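PDB 2YY7: L-threonine dehydrogenase from Flavobacterium frigidimaris, which probably oxidises L-threonine at its 3-hydroxyl group with NAD+ as the hydride acceptor, and binds NAD in a Rossmann-type fold. Local coordinates for residues 167-172 / 237-242; 112-117 / 225-230; 231-236 / 291-296. All coordinates share one frame; numbering follows the deposited sequence.

Interaction 1 of 3, residues 167-172 / 237-242. With NAD (nicotinamide-adenine-dinucleotide), chain E.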
loop_
_atom_site.group_PDB
_atom_site.type_symbol
_atom_site.label_atom_id
_atom_site.label_comp_id
_atom_site.label_asym_id
_atom_site.label_seq_id
_atom_site.Cartn_x
_atom_site.Cartn_y
_atom_site.Cartn_z
ATOM N N SER A 167 -14.314 -8.084 -1.090
ATOM C CA SER A 167 -14.021 -7.014 -2.033
ATOM C C SER A 167 -13.820 -7.466 -3.474
ATOM O O SER A 167 -13.472 -8.616 -3.741
ATOM C CB SER A 167 -12.760 -6.274 -1.578
ATOM O OG SER A 167 -12.455 -5.190 -2.443
ATOM N N ILE A 168 -14.058 -6.540 -4.397
ATOM C CA ILE A 168 -13.844 -6.785 -5.813
ATOM C C ILE A 168 -13.230 -5.533 -6.440
ATOM O O ILE A 168 -13.540 -4.402 -6.052
ATOM C CB ILE A 168 -15.158 -7.166 -6.568
ATOM C CG1 ILE A 168 -16.242 -6.123 -6.327
ATOM C CG2 ILE A 168 -15.647 -8.538 -6.110
ATOM C CD1 ILE A 168 -17.592 -6.534 -6.904
ATOM N N ARG A 169 -12.333 -5.747 -7.392
ATOM C CA ARG A 169 -11.676 -4.651 -8.080
ATOM C C ARG A 169 -12.516 -4.281 -9.304
ATOM O O ARG A 169 -12.252 -4.749 -10.412
ATOM C CB ARG A 169 -10.259 -5.080 -8.497
ATOM C CG ARG A 169 -9.323 -5.397 -7.320
ATOM C CD ARG A 169 -8.077 -6.170 -7.786
ATOM N NE ARG A 169 -7.146 -6.456 -6.691
ATOM C CZ ARG A 169 -6.267 -7.458 -6.696
ATOM N NH1 ARG A 169 -6.190 -8.278 -7.739
ATOM N NH2 ARG A 169 -5.474 -7.654 -5.650
ATOM N N TYR A 170 -13.543 -3.452 -9.104
ATOM C CA TYR A 170 -14.408 -3.043 -10.218
ATOM C C TYR A 170 -13.630 -2.398 -11.365
ATOM O O TYR A 170 -12.726 -1.594 -11.133
ATOM C CB TYR A 170 -15.419 -1.965 -9.812
ATOM C CG TYR A 170 -16.472 -2.269 -8.768
ATOM C CD1 TYR A 170 -17.342 -3.354 -8.891
ATOM C CD2 TYR A 170 -16.671 -1.384 -7.711
ATOM C CE1 TYR A 170 -18.396 -3.537 -7.972
ATOM C CE2 TYR A 170 -17.707 -1.557 -6.804
ATOM C CZ TYR A 170 -18.564 -2.627 -6.935
ATOM O OH TYR A 170 -19.581 -2.764 -6.013
ATOM N N PRO A 171 -13.957 -2.753 -12.617
ATOM C CA PRO A 171 -13.240 -2.105 -13.716
ATOM C C PRO A 171 -14.019 -0.793 -13.925
ATOM O O PRO A 171 -14.810 -0.418 -13.063
ATOM C CB PRO A 171 -13.402 -3.093 -14.875
ATOM C CG PRO A 171 -14.668 -3.800 -14.565
ATOM C CD PRO A 171 -14.605 -3.997 -13.070
ATOM N N GLY A 172 -13.799 -0.087 -15.030
ATOM C CA GLY A 172 -14.547 1.146 -15.250
ATOM C C GLY A 172 -16.031 0.822 -15.372
ATOM O O GLY A 172 -16.404 -0.024 -16.185
ATOM N N HIS A 237 -8.989 -12.706 0.383
ATOM C CA HIS A 237 -9.426 -11.718 1.353
ATOM C C HIS A 237 -8.877 -10.306 1.173
ATOM O O HIS A 237 -9.049 -9.438 2.036
ATOM C CB HIS A 237 -9.149 -12.286 2.742
ATOM C CG HIS A 237 -9.725 -13.657 2.928
ATOM N ND1 HIS A 237 -11.082 -13.885 3.016
ATOM C CD2 HIS A 237 -9.139 -14.878 2.943
ATOM C CE1 HIS A 237 -11.307 -15.186 3.076
ATOM N NE2 HIS A 237 -10.145 -15.811 3.032
ATOM N N SER A 238 -8.226 -10.086 0.035
ATOM C CA SER A 238 -7.709 -8.778 -0.331
ATOM C C SER A 238 -8.848 -8.239 -1.198
ATOM O O SER A 238 -9.740 -7.551 -0.701
ATOM C CB SER A 238 -6.411 -8.924 -1.139
ATOM O OG SER A 238 -6.547 -9.892 -2.169
ATOM N N SER A 239 -8.831 -8.577 -2.485
ATOM C CA SER A 239 -9.897 -8.171 -3.402
ATOM C C SER A 239 -9.816 -9.023 -4.666
ATOM O O SER A 239 -8.723 -9.362 -5.128
ATOM C CB SER A 239 -9.787 -6.689 -3.766
ATOM O OG SER A 239 -10.953 -6.249 -4.455
ATOM N N TYR A 240 -10.978 -9.366 -5.212
ATOM C CA TYR A 240 -11.064 -10.190 -6.415
ATOM C C TYR A 240 -10.984 -9.410 -7.715
ATOM O O TYR A 240 -11.596 -8.347 -7.849
ATOM C CB TYR A 240 -12.393 -10.957 -6.434
ATOM C CG TYR A 240 -12.420 -12.242 -5.645
ATOM C CD1 TYR A 240 -12.024 -13.446 -6.227
ATOM C CD2 TYR A 240 -12.864 -12.262 -4.326
ATOM C CE1 TYR A 240 -12.076 -14.645 -5.512
ATOM C CE2 TYR A 240 -12.918 -13.452 -3.602
ATOM C CZ TYR A 240 -12.525 -14.637 -4.204
ATOM O OH TYR A 240 -12.592 -15.814 -3.499
ATOM N N ASN A 241 -10.221 -9.931 -8.670
ATOM C CA ASN A 241 -10.166 -9.316 -9.985
ATOM C C ASN A 241 -11.599 -9.562 -10.472
ATOM O O ASN A 241 -12.209 -10.571 -10.111
ATOM C CB ASN A 241 -9.175 -10.055 -10.896
ATOM C CG ASN A 241 -7.826 -9.351 -11.004
ATOM O OD1 ASN A 241 -7.576 -8.347 -10.340
ATOM N ND2 ASN A 241 -6.954 -9.884 -11.847
ATOM N N LEU A 242 -12.141 -8.646 -11.263
ATOM C CA LEU A 242 -13.500 -8.786 -11.776
ATOM C C LEU A 242 -13.527 -8.231 -13.196
ATOM O O LEU A 242 -13.092 -7.109 -13.436
ATOM C CB LEU A 242 -14.484 -8.005 -10.896
ATOM C CG LEU A 242 -15.971 -8.250 -11.171
ATOM C CD1 LEU A 242 -16.401 -9.554 -10.508
ATOM C CD2 LEU A 242 -16.799 -7.093 -10.622
HETATM P PA NAD E . -19.419 8.318 -6.476
HETATM O O1A NAD E . -20.392 8.386 -7.601
HETATM O O2A NAD E . -18.401 9.400 -6.443
HETATM O O5B NAD E . -20.167 8.139 -5.092
HETATM C C5B NAD E . -19.532 8.410 -3.876
HETATM C C4B NAD E . -20.570 8.783 -2.846
HETATM O O4B NAD E . -19.912 8.868 -1.581
HETATM C C3B NAD E . -21.225 10.151 -3.151
HETATM O O3B NAD E . -22.660 10.062 -3.157
HETATM C C2B NAD E . -20.651 11.059 -2.056
HETATM O O2B NAD E . -21.549 12.088 -1.676
HETATM C C1B NAD E . -20.378 10.049 -0.932
HETATM N N9A NAD E . -19.432 10.555 0.072
HETATM C C8A NAD E . -18.255 11.260 -0.182
HETATM N N7A NAD E . -17.690 11.561 0.996
HETATM C C5A NAD E . -18.475 11.044 1.967
HETATM C C6A NAD E . -18.376 11.096 3.349
HETATM N N6A NAD E . -17.420 11.792 3.925
HETATM N N1A NAD E . -19.348 10.502 4.110
HETATM C C2A NAD E . -20.420 9.850 3.520
HETATM N N3A NAD E . -20.553 9.811 2.145
HETATM C C4A NAD E . -19.576 10.419 1.396
HETATM O O3 NAD E . -18.565 6.964 -6.601
HETATM P PN NAD E . -19.014 5.512 -7.171
HETATM O O1N NAD E . -20.382 5.113 -6.699
HETATM O O2N NAD E . -18.622 5.503 -8.606
HETATM O O5D NAD E . -17.942 4.552 -6.419
HETATM C C5D NAD E . -18.269 3.918 -5.174
HETATM C C4D NAD E . -17.086 2.999 -4.762
HETATM O O4D NAD E . -16.762 2.123 -5.827
HETATM C C3D NAD E . -15.790 3.760 -4.471
HETATM O O3D NAD E . -15.081 3.070 -3.445
HETATM C C2D NAD E . -14.996 3.611 -5.747
HETATM O O2D NAD E . -13.636 3.830 -5.459
HETATM C C1D NAD E . -15.367 2.197 -6.193
HETATM N N1N NAD E . -15.129 2.042 -7.647
HETATM C C2N NAD E . -15.932 2.709 -8.549
HETATM C C3N NAD E . -15.700 2.558 -9.912
HETATM C C7N NAD E . -16.630 3.176 -10.921
HETATM O O7N NAD E . -16.254 3.020 -12.245
HETATM N N7N NAD E . -17.722 3.876 -10.564
HETATM C C4N NAD E . -14.641 1.750 -10.366
HETATM C C5N NAD E . -13.852 1.060 -9.440
HETATM C C6N NAD E . -14.083 1.223 -8.088
HETATM O O HOH W 1 -10.969 -6.142 -12.159
#
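Ile-168 and Tyr-240 pair as a short parallel bridge in the Rossmann-type sheet of this NAD-dependent epimerase/dehydratase family member. Two backbone bonds hold it. Tyr-240 N gives its hydrogen to Ser-167 O at 3.0 Å, and Arg-169 N gives its own to Tyr-240 O at 2.7 Å. Both are nearly straight, with 172° at the hydrogen.

The tight part lies around these bonds. Ser-239 OG donates to Ser-167 OG at 2.7 Å, and Ser-167 OG also bonds Trp-115 O. Ser-167 has its hydroxyl anti to the backbone N (chi1 -178°) and Ser-239 does likewise, which turns the two oxygens to one another. On the face of Ile-168 and Tyr-240, Ile-168 CD1 meets Leu-242 CD2 at 3.8 Å. Leu-242 CD2 also lies at the edge of the Tyr-170 ring. The far edge of that ring faces the nicotinamide, and Tyr-170 O comes within 3.3 Å of NAD C5N.

Further along, the strands part. The link between Arg-169 and Leu-242 runs through a water, which donates to Arg-169 O and accepts from Leu-242 N at 2.9 Å. Here the backbones no longer bond directly.

Arg-169 points to the other face of the sheet, its chain extended from CG to NE. Glu-151 forms a salt bridge with NH2, and Gln-133 O takes a hydrogen from NH1. Ser-239 O sits over one face of the guanidinium. Asn-241 OD1 accepts from Arg-169 NH1 at 2.9 Å, in the guanidinium plane, while the nitrogen stands 53° out of the amide carbonyl plane.

Interaction 2 of 3, residues 112-117 / 225-230. With NAD (nicotinamide-adenine-dinucleotide), chain E.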
loop_
_atom_site.group_PDB
_atom_site.type_symbol
_atom_site.label_atom_id
_atom_site.label_comp_id
_atom_site.label_asym_id
_atom_site.label_seq_id
_atom_site.Cartn_x
_atom_site.Cartn_y
_atom_site.Cartn_z
ATOM N N LYS A 112 -20.705 -8.462 8.508
ATOM C CA LYS A 112 -20.078 -8.562 7.200
ATOM C C LYS A 112 -19.814 -7.198 6.566
ATOM O O LYS A 112 -20.522 -6.224 6.827
ATOM C CB LYS A 112 -20.989 -9.397 6.288
ATOM C CG LYS A 112 -20.395 -9.822 4.948
ATOM C CD LYS A 112 -21.425 -10.594 4.107
ATOM C CE LYS A 112 -21.876 -11.882 4.795
ATOM N NZ LYS A 112 -22.878 -12.647 3.978
ATOM N N ILE A 113 -18.794 -7.145 5.719
ATOM C CA ILE A 113 -18.432 -5.910 5.047
ATOM C C ILE A 113 -18.159 -6.109 3.571
ATOM O O ILE A 113 -17.567 -7.116 3.164
ATOM C CB ILE A 113 -17.132 -5.298 5.635
ATOM C CG1 ILE A 113 -17.346 -4.865 7.083
ATOM C CG2 ILE A 113 -16.682 -4.109 4.782
ATOM C CD1 ILE A 113 -16.060 -4.478 7.784
ATOM N N PHE A 114 -18.617 -5.156 2.769
ATOM C CA PHE A 114 -18.300 -5.153 1.355
ATOM C C PHE A 114 -17.589 -3.822 1.160
ATOM O O PHE A 114 -18.099 -2.771 1.563
ATOM C CB PHE A 114 -19.512 -5.159 0.423
ATOM C CG PHE A 114 -19.125 -4.957 -1.028
ATOM C CD1 PHE A 114 -18.532 -5.994 -1.752
ATOM C CD2 PHE A 114 -19.234 -3.700 -1.627
ATOM C CE1 PHE A 114 -18.046 -5.787 -3.044
ATOM C CE2 PHE A 114 -18.751 -3.476 -2.923
ATOM C CZ PHE A 114 -18.152 -4.523 -3.632
ATOM N N TRP A 115 -16.409 -3.876 0.564
ATOM C CA TRP A 115 -15.633 -2.679 0.293
ATOM C C TRP A 115 -15.022 -2.895 -1.083
ATOM O O TRP A 115 -14.280 -3.848 -1.295
ATOM C CB TRP A 115 -14.531 -2.498 1.334
ATOM C CG TRP A 115 -13.592 -1.387 0.975
ATOM C CD1 TRP A 115 -13.823 -0.044 1.078
ATOM C CD2 TRP A 115 -12.306 -1.527 0.368
ATOM N NE1 TRP A 115 -12.761 0.661 0.569
ATOM C CE2 TRP A 115 -11.814 -0.227 0.126
ATOM C CE3 TRP A 115 -11.522 -2.629 -0.002
ATOM C CZ2 TRP A 115 -10.568 0.003 -0.469
ATOM C CZ3 TRP A 115 -10.281 -2.399 -0.596
ATOM C CH2 TRP A 115 -9.818 -1.093 -0.820
ATOM N N PRO A 116 -15.334 -2.017 -2.042
ATOM C CA PRO A 116 -14.774 -2.202 -3.377
ATOM C C PRO A 116 -13.406 -1.579 -3.594
ATOM O O PRO A 116 -13.114 -0.482 -3.106
ATOM C CB PRO A 116 -15.826 -1.566 -4.264
ATOM C CG PRO A 116 -16.209 -0.344 -3.443
ATOM C CD PRO A 116 -16.324 -0.919 -2.031
ATOM N N SER A 117 -12.567 -2.309 -4.318
ATOM C CA SER A 117 -11.245 -1.827 -4.677
ATOM C C SER A 117 -11.457 -1.358 -6.108
ATOM O O SER A 117 -12.595 -1.087 -6.509
ATOM C CB SER A 117 -10.220 -2.961 -4.643
ATOM O OG SER A 117 -8.926 -2.486 -4.985
ATOM N N ASN A 225 -23.808 -10.892 -5.194
ATOM C CA ASN A 225 -23.481 -12.310 -5.193
ATOM C C ASN A 225 -22.289 -12.692 -4.320
ATOM O O ASN A 225 -22.341 -13.707 -3.628
ATOM C CB ASN A 225 -23.272 -12.809 -6.623
ATOM C CG ASN A 225 -24.573 -12.873 -7.408
ATOM O OD1 ASN A 225 -25.655 -12.913 -6.822
ATOM N ND2 ASN A 225 -24.475 -12.894 -8.731
ATOM N N ILE A 226 -21.222 -11.896 -4.333
ATOM C CA ILE A 226 -20.069 -12.228 -3.501
ATOM C C ILE A 226 -20.442 -12.090 -2.025
ATOM O O ILE A 226 -19.938 -12.822 -1.172
ATOM C CB ILE A 226 -18.838 -11.328 -3.814
ATOM C CG1 ILE A 226 -17.616 -11.856 -3.049
ATOM C CG2 ILE A 226 -19.119 -9.886 -3.425
ATOM C CD1 ILE A 226 -16.300 -11.186 -3.414
ATOM N N MET A 227 -21.342 -11.157 -1.727
ATOM C CA MET A 227 -21.782 -10.938 -0.351
ATOM C C MET A 227 -22.746 -12.008 0.162
ATOM O O MET A 227 -22.717 -12.353 1.344
ATOM C CB MET A 227 -22.425 -9.554 -0.220
ATOM C CG MET A 227 -21.412 -8.416 -0.145
ATOM S SD MET A 227 -20.442 -8.445 1.396
ATOM C CE MET A 227 -21.456 -7.443 2.439
ATOM N N LYS A 228 -23.602 -12.537 -0.712
ATOM C CA LYS A 228 -24.551 -13.567 -0.281
ATOM C C LYS A 228 -23.946 -14.971 -0.303
ATOM O O LYS A 228 -24.517 -15.907 0.252
ATOM C CB LYS A 228 -25.808 -13.555 -1.154
ATOM C CG LYS A 228 -25.573 -14.014 -2.580
ATOM C CD LYS A 228 -26.880 -14.391 -3.276
ATOM C CE LYS A 228 -27.854 -13.226 -3.333
ATOM N NZ LYS A 228 -29.090 -13.590 -4.089
ATOM N N ALA A 229 -22.791 -15.119 -0.942
ATOM C CA ALA A 229 -22.142 -16.421 -1.026
ATOM C C ALA A 229 -21.679 -16.931 0.335
ATOM O O ALA A 229 -21.369 -16.146 1.234
ATOM C CB ALA A 229 -20.956 -16.349 -1.978
ATOM N N PRO A 230 -21.648 -18.260 0.513
ATOM C CA PRO A 230 -21.203 -18.819 1.791
ATOM C C PRO A 230 -19.751 -18.405 2.052
ATOM O O PRO A 230 -18.943 -18.318 1.125
ATOM C CB PRO A 230 -21.377 -20.329 1.595
ATOM C CG PRO A 230 -21.302 -20.509 0.108
ATOM C CD PRO A 230 -22.085 -19.327 -0.404
HETATM P PA NAD E . -19.419 8.318 -6.476
HETATM O O1A NAD E . -20.392 8.386 -7.601
HETATM O O2A NAD E . -18.401 9.400 -6.443
HETATM O O5B NAD E . -20.167 8.139 -5.092
HETATM C C5B NAD E . -19.532 8.410 -3.876
HETATM C C4B NAD E . -20.570 8.783 -2.846
HETATM O O4B NAD E . -19.912 8.868 -1.581
HETATM C C3B NAD E . -21.225 10.151 -3.151
HETATM O O3B NAD E . -22.660 10.062 -3.157
HETATM C C2B NAD E . -20.651 11.059 -2.056
HETATM O O2B NAD E . -21.549 12.088 -1.676
HETATM C C1B NAD E . -20.378 10.049 -0.932
HETATM N N9A NAD E . -19.432 10.555 0.072
HETATM C C8A NAD E . -18.255 11.260 -0.182
HETATM N N7A NAD E . -17.690 11.561 0.996
HETATM C C5A NAD E . -18.475 11.044 1.967
HETATM C C6A NAD E . -18.376 11.096 3.349
HETATM N N6A NAD E . -17.420 11.792 3.925
HETATM N N1A NAD E . -19.348 10.502 4.110
HETATM C C2A NAD E . -20.420 9.850 3.520
HETATM N N3A NAD E . -20.553 9.811 2.145
HETATM C C4A NAD E . -19.576 10.419 1.396
HETATM O O3 NAD E . -18.565 6.964 -6.601
HETATM P PN NAD E . -19.014 5.512 -7.171
HETATM O O1N NAD E . -20.382 5.113 -6.699
HETATM O O2N NAD E . -18.622 5.503 -8.606
HETATM O O5D NAD E . -17.942 4.552 -6.419
HETATM C C5D NAD E . -18.269 3.918 -5.174
HETATM C C4D NAD E . -17.086 2.999 -4.762
HETATM O O4D NAD E . -16.762 2.123 -5.827
HETATM C C3D NAD E . -15.790 3.760 -4.471
HETATM O O3D NAD E . -15.081 3.070 -3.445
HETATM C C2D NAD E . -14.996 3.611 -5.747
HETATM O O2D NAD E . -13.636 3.830 -5.459
HETATM C C1D NAD E . -15.367 2.197 -6.193
HETATM N N1N NAD E . -15.129 2.042 -7.647
HETATM C C2N NAD E . -15.932 2.709 -8.549
HETATM C C3N NAD E . -15.700 2.558 -9.912
HETATM C C7N NAD E . -16.630 3.176 -10.921
HETATM O O7N NAD E . -16.254 3.020 -12.245
HETATM N N7N NAD E . -17.722 3.876 -10.564
HETATM C C4N NAD E . -14.641 1.750 -10.366
HETATM C C5N NAD E . -13.852 1.060 -9.440
HETATM C C6N NAD E . -14.083 1.223 -8.088
HETATM O O HOH W 2 -22.178 -15.641 4.003
#
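A helix covering one face of the Rossmann-type sheet makes this contact: the C-terminal end of helix 216-228 packs on strand 112-118. Met-227 fills the join. Its CG lies anti to the carbonyl carbon, and bends at chi2 (-68°) and chi3 (-90°) fold the thioether back over the strand. Met-227 SD then comes to 3.6 Å from Phe-114 CB. The methyl Met-227 CE touches both Phe-114 CB and Lys-112 CD, each at 3.6 Å. The Lys-112 chain runs antiparallel alongside Met-227, its CG and CD against the methionine end. Ile-226 CG2 makes a looser contact, approaching Phe-114 CE1 at 4.3 Å. The Phe-114 ring also packs on Ile-168 and Tyr-170 of the neighbouring strand.

The polar part lies at the helix end. Lys-112 NZ donates to Met-227 O at 2.7 Å, with a C=O...N angle of 169°. A water accepts from Lys-112 NZ at 3.1 Å and donates to Ala-229 O. Ala-229 is the first residue to leave the helix. Arg-166 NH1 adds a second cation here, bonded to Ile-226 O and Ala-229 O.

Farther along the strand segment, Pro-116 and Ser-117 line the NAD pocket, and Ser-117 O lies 3.2 Å from NAD C6N. Thus one strand meets the helix at its start and the cofactor at its end.

The carbonyls at a helix C-terminus carry the negative end of the helix dipole. Lys-112 on Met-227 O and Arg-166 on Ile-226 O probably offset part of that charge, while Lys-112 CG and CD lie against Met-227 SD and CE.

Interaction 3 of 3, residues 231-236 / 291-296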
loop_
_atom_site.group_PDB
_atom_site.type_symbol
_atom_site.label_atom_id
_atom_site.label_comp_id
_atom_site.label_asym_id
_atom_site.label_seq_id
_atom_site.Cartn_x
_atom_site.Cartn_y
_atom_site.Cartn_z
ATOM N N VAL A 231 -19.432 -18.144 3.313
ATOM C CA VAL A 231 -18.097 -17.700 3.687
ATOM C C VAL A 231 -16.953 -18.580 3.192
ATOM O O VAL A 231 -15.896 -18.066 2.817
ATOM C CB VAL A 231 -17.975 -17.542 5.225
ATOM C CG1 VAL A 231 -17.984 -18.909 5.901
ATOM C CG2 VAL A 231 -16.709 -16.776 5.568
ATOM N N GLU A 232 -17.151 -19.897 3.178
ATOM C CA GLU A 232 -16.090 -20.798 2.733
ATOM C C GLU A 232 -15.753 -20.673 1.248
ATOM O O GLU A 232 -14.758 -21.230 0.790
ATOM C CB GLU A 232 -16.435 -22.258 3.056
ATOM C CG GLU A 232 -17.649 -22.808 2.331
ATOM C CD GLU A 232 -18.949 -22.565 3.078
ATOM O OE1 GLU A 232 -20.005 -22.988 2.562
ATOM O OE2 GLU A 232 -18.922 -21.960 4.174
ATOM N N LYS A 233 -16.576 -19.945 0.498
ATOM C CA LYS A 233 -16.326 -19.763 -0.928
ATOM C C LYS A 233 -15.472 -18.535 -1.204
ATOM O O LYS A 233 -14.954 -18.373 -2.306
ATOM C CB LYS A 233 -17.640 -19.657 -1.705
ATOM C CG LYS A 233 -18.298 -21.004 -1.975
ATOM C CD LYS A 233 -19.511 -20.848 -2.876
ATOM C CE LYS A 233 -20.169 -22.187 -3.163
ATOM N NZ LYS A 233 -21.408 -22.016 -3.980
ATOM N N ILE A 234 -15.336 -17.671 -0.203
ATOM C CA ILE A 234 -14.523 -16.466 -0.337
ATOM C C ILE A 234 -13.102 -16.874 0.034
ATOM O O ILE A 234 -12.754 -16.939 1.209
ATOM C CB ILE A 234 -15.012 -15.356 0.620
ATOM C CG1 ILE A 234 -16.502 -15.086 0.385
ATOM C CG2 ILE A 234 -14.191 -14.084 0.415
ATOM C CD1 ILE A 234 -16.854 -14.688 -1.042
ATOM N N LYS A 235 -12.282 -17.156 -0.973
ATOM C CA LYS A 235 -10.917 -17.599 -0.736
ATOM C C LYS A 235 -9.859 -16.500 -0.787
ATOM O O LYS A 235 -8.746 -16.685 -0.296
ATOM C CB LYS A 235 -10.572 -18.713 -1.726
ATOM C CG LYS A 235 -11.545 -19.894 -1.651
ATOM C CD LYS A 235 -11.123 -21.032 -2.560
ATOM C CE LYS A 235 -12.148 -22.158 -2.538
ATOM N NZ LYS A 235 -12.391 -22.667 -1.159
ATOM N N ILE A 236 -10.201 -15.366 -1.385
ATOM C CA ILE A 236 -9.273 -14.247 -1.471
ATOM C C ILE A 236 -9.821 -13.160 -0.549
ATOM O O ILE A 236 -10.975 -12.739 -0.677
ATOM C CB ILE A 236 -9.157 -13.729 -2.920
ATOM C CG1 ILE A 236 -8.679 -14.870 -3.830
ATOM C CG2 ILE A 236 -8.178 -12.556 -2.981
ATOM C CD1 ILE A 236 -8.512 -14.486 -5.290
ATOM N N ASP A 291 -14.276 -19.368 -7.639
ATOM C CA ASP A 291 -14.629 -19.358 -6.217
ATOM C C ASP A 291 -16.099 -19.131 -5.886
ATOM O O ASP A 291 -16.668 -19.857 -5.068
ATOM C CB ASP A 291 -13.794 -18.318 -5.465
ATOM C CG ASP A 291 -12.311 -18.644 -5.469
ATOM O OD1 ASP A 291 -11.944 -19.773 -5.862
ATOM O OD2 ASP A 291 -11.515 -17.766 -5.069
ATOM N N TRP A 292 -16.718 -18.121 -6.490
ATOM C CA TRP A 292 -18.122 -17.862 -6.201
ATOM C C TRP A 292 -19.034 -17.754 -7.418
ATOM O O TRP A 292 -20.090 -17.123 -7.360
ATOM C CB TRP A 292 -18.274 -16.617 -5.308
ATOM C CG TRP A 292 -17.436 -15.436 -5.696
ATOM C CD1 TRP A 292 -16.125 -15.215 -5.372
ATOM C CD2 TRP A 292 -17.866 -14.287 -6.436
ATOM N NE1 TRP A 292 -15.714 -13.995 -5.860
ATOM C CE2 TRP A 292 -16.763 -13.405 -6.517
ATOM C CE3 TRP A 292 -19.076 -13.914 -7.035
ATOM C CZ2 TRP A 292 -16.836 -12.171 -7.176
ATOM C CZ3 TRP A 292 -19.150 -12.687 -7.690
ATOM C CH2 TRP A 292 -18.034 -11.831 -7.753
ATOM N N ASP A 293 -18.625 -18.384 -8.514
ATOM C CA ASP A 293 -19.415 -18.414 -9.742
ATOM C C ASP A 293 -19.726 -17.085 -10.411
ATOM O O ASP A 293 -20.828 -16.895 -10.926
ATOM C CB ASP A 293 -20.731 -19.148 -9.490
ATOM C CG ASP A 293 -20.535 -20.628 -9.252
ATOM O OD1 ASP A 293 -19.962 -21.293 -10.141
ATOM O OD2 ASP A 293 -20.955 -21.122 -8.182
ATOM N N TRP A 294 -18.771 -16.163 -10.416
ATOM C CA TRP A 294 -19.003 -14.887 -11.073
ATOM C C TRP A 294 -19.171 -15.105 -12.573
ATOM O O TRP A 294 -18.456 -15.902 -13.173
ATOM C CB TRP A 294 -17.827 -13.933 -10.848
ATOM C CG TRP A 294 -17.829 -12.761 -11.803
ATOM C CD1 TRP A 294 -16.815 -12.378 -12.631
ATOM C CD2 TRP A 294 -18.903 -11.836 -12.031
ATOM N NE1 TRP A 294 -17.185 -11.274 -13.359
ATOM C CE2 TRP A 294 -18.462 -10.919 -13.013
ATOM C CE3 TRP A 294 -20.194 -11.693 -11.502
ATOM C CZ2 TRP A 294 -19.266 -9.872 -13.479
ATOM C CZ3 TRP A 294 -20.994 -10.650 -11.967
ATOM C CH2 TRP A 294 -20.525 -9.753 -12.947
ATOM N N LYS A 295 -20.124 -14.392 -13.164
ATOM C CA LYS A 295 -20.384 -14.447 -14.598
ATOM C C LYS A 295 -21.059 -13.148 -15.042
ATOM O O LYS A 295 -22.085 -12.759 -14.490
ATOM C CB LYS A 295 -21.262 -15.656 -14.954
ATOM C CG LYS A 295 -22.307 -16.068 -13.909
ATOM C CD LYS A 295 -23.389 -15.014 -13.673
ATOM C CE LYS A 295 -23.200 -14.309 -12.330
ATOM N NZ LYS A 295 -24.244 -13.272 -12.082
ATOM N N HIS A 296 -20.474 -12.469 -16.026
ATOM C CA HIS A 296 -21.044 -11.217 -16.519
ATOM C C HIS A 296 -22.095 -11.513 -17.579
ATOM O O HIS A 296 -22.061 -12.564 -18.214
ATOM C CB HIS A 296 -19.946 -10.313 -17.092
ATOM C CG HIS A 296 -19.301 -10.843 -18.336
ATOM N ND1 HIS A 296 -19.653 -10.415 -19.598
ATOM C CD2 HIS A 296 -18.313 -11.753 -18.510
ATOM C CE1 HIS A 296 -18.909 -11.037 -20.496
ATOM N NE2 HIS A 296 -18.088 -11.854 -19.861
#
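Asp-291 lies against Lys-233 and Lys-235. Asp-291 CB meets Lys-233 O at 3.4 Å. The methylenes of Lys-233 run past the backbone oxygen of Asp-291, with Lys-233 CB at 3.5 Å from Asp-291 O. The chain of Lys-235 passes the carboxylate obliquely: CB lies 3.6 Å from Asp-291 OD2, and CD the same distance from OD1. Neither lysine forms a salt bridge here. Lys-233 NZ stays 4.3 Å from Asp-293 OD2, a loose pairing of opposite charges.

Inward of these polar groups, Ile-234 CD1 reaches Trp-292 CD1 at 4.4 Å. Ile-226 of helix 216-228 packs on both side chains.

Tyr-240 forms the next shell. Its hydroxyl bonds Asp-291 OD2 and also the backbone nitrogens of Lys-235 and Ile-236, so one oxygen fixes the carboxylate and the loop together. Its ring meets Trp-292 edge-to-face. Trp-294 CB sits over one face of the Trp-292 indole, toward the rim.

This is peripheral packing, about 14 Å from NAD at the Trp-292 side chain. It joins the end of helix 286-292 to the loop between helix 216-228 and strand 240-241, beside the Rossmann-type sheet.

Overall arrangement
From the N terminus, strand 112-118 comes first, followed by strand 164-174. Interaction 2 closes a long loop when helix 216-228 returns to strand 112-118. Interaction 1 opens within that loop, at 167-172, and closes after it, at 237-242, so the two cross. Interaction 3 starts at 231-236, before interaction 1 has closed, and ends at 291-296; these two cross as well. Interactions 2 and 3 follow in series. Interactions 1 and 2 share neighbouring strands of one sheet, and both touch NAD. Interaction 3 adds the end of helix 286-292 on the same side of the chain's centre as interaction 2, and Ile-226 bridges the two.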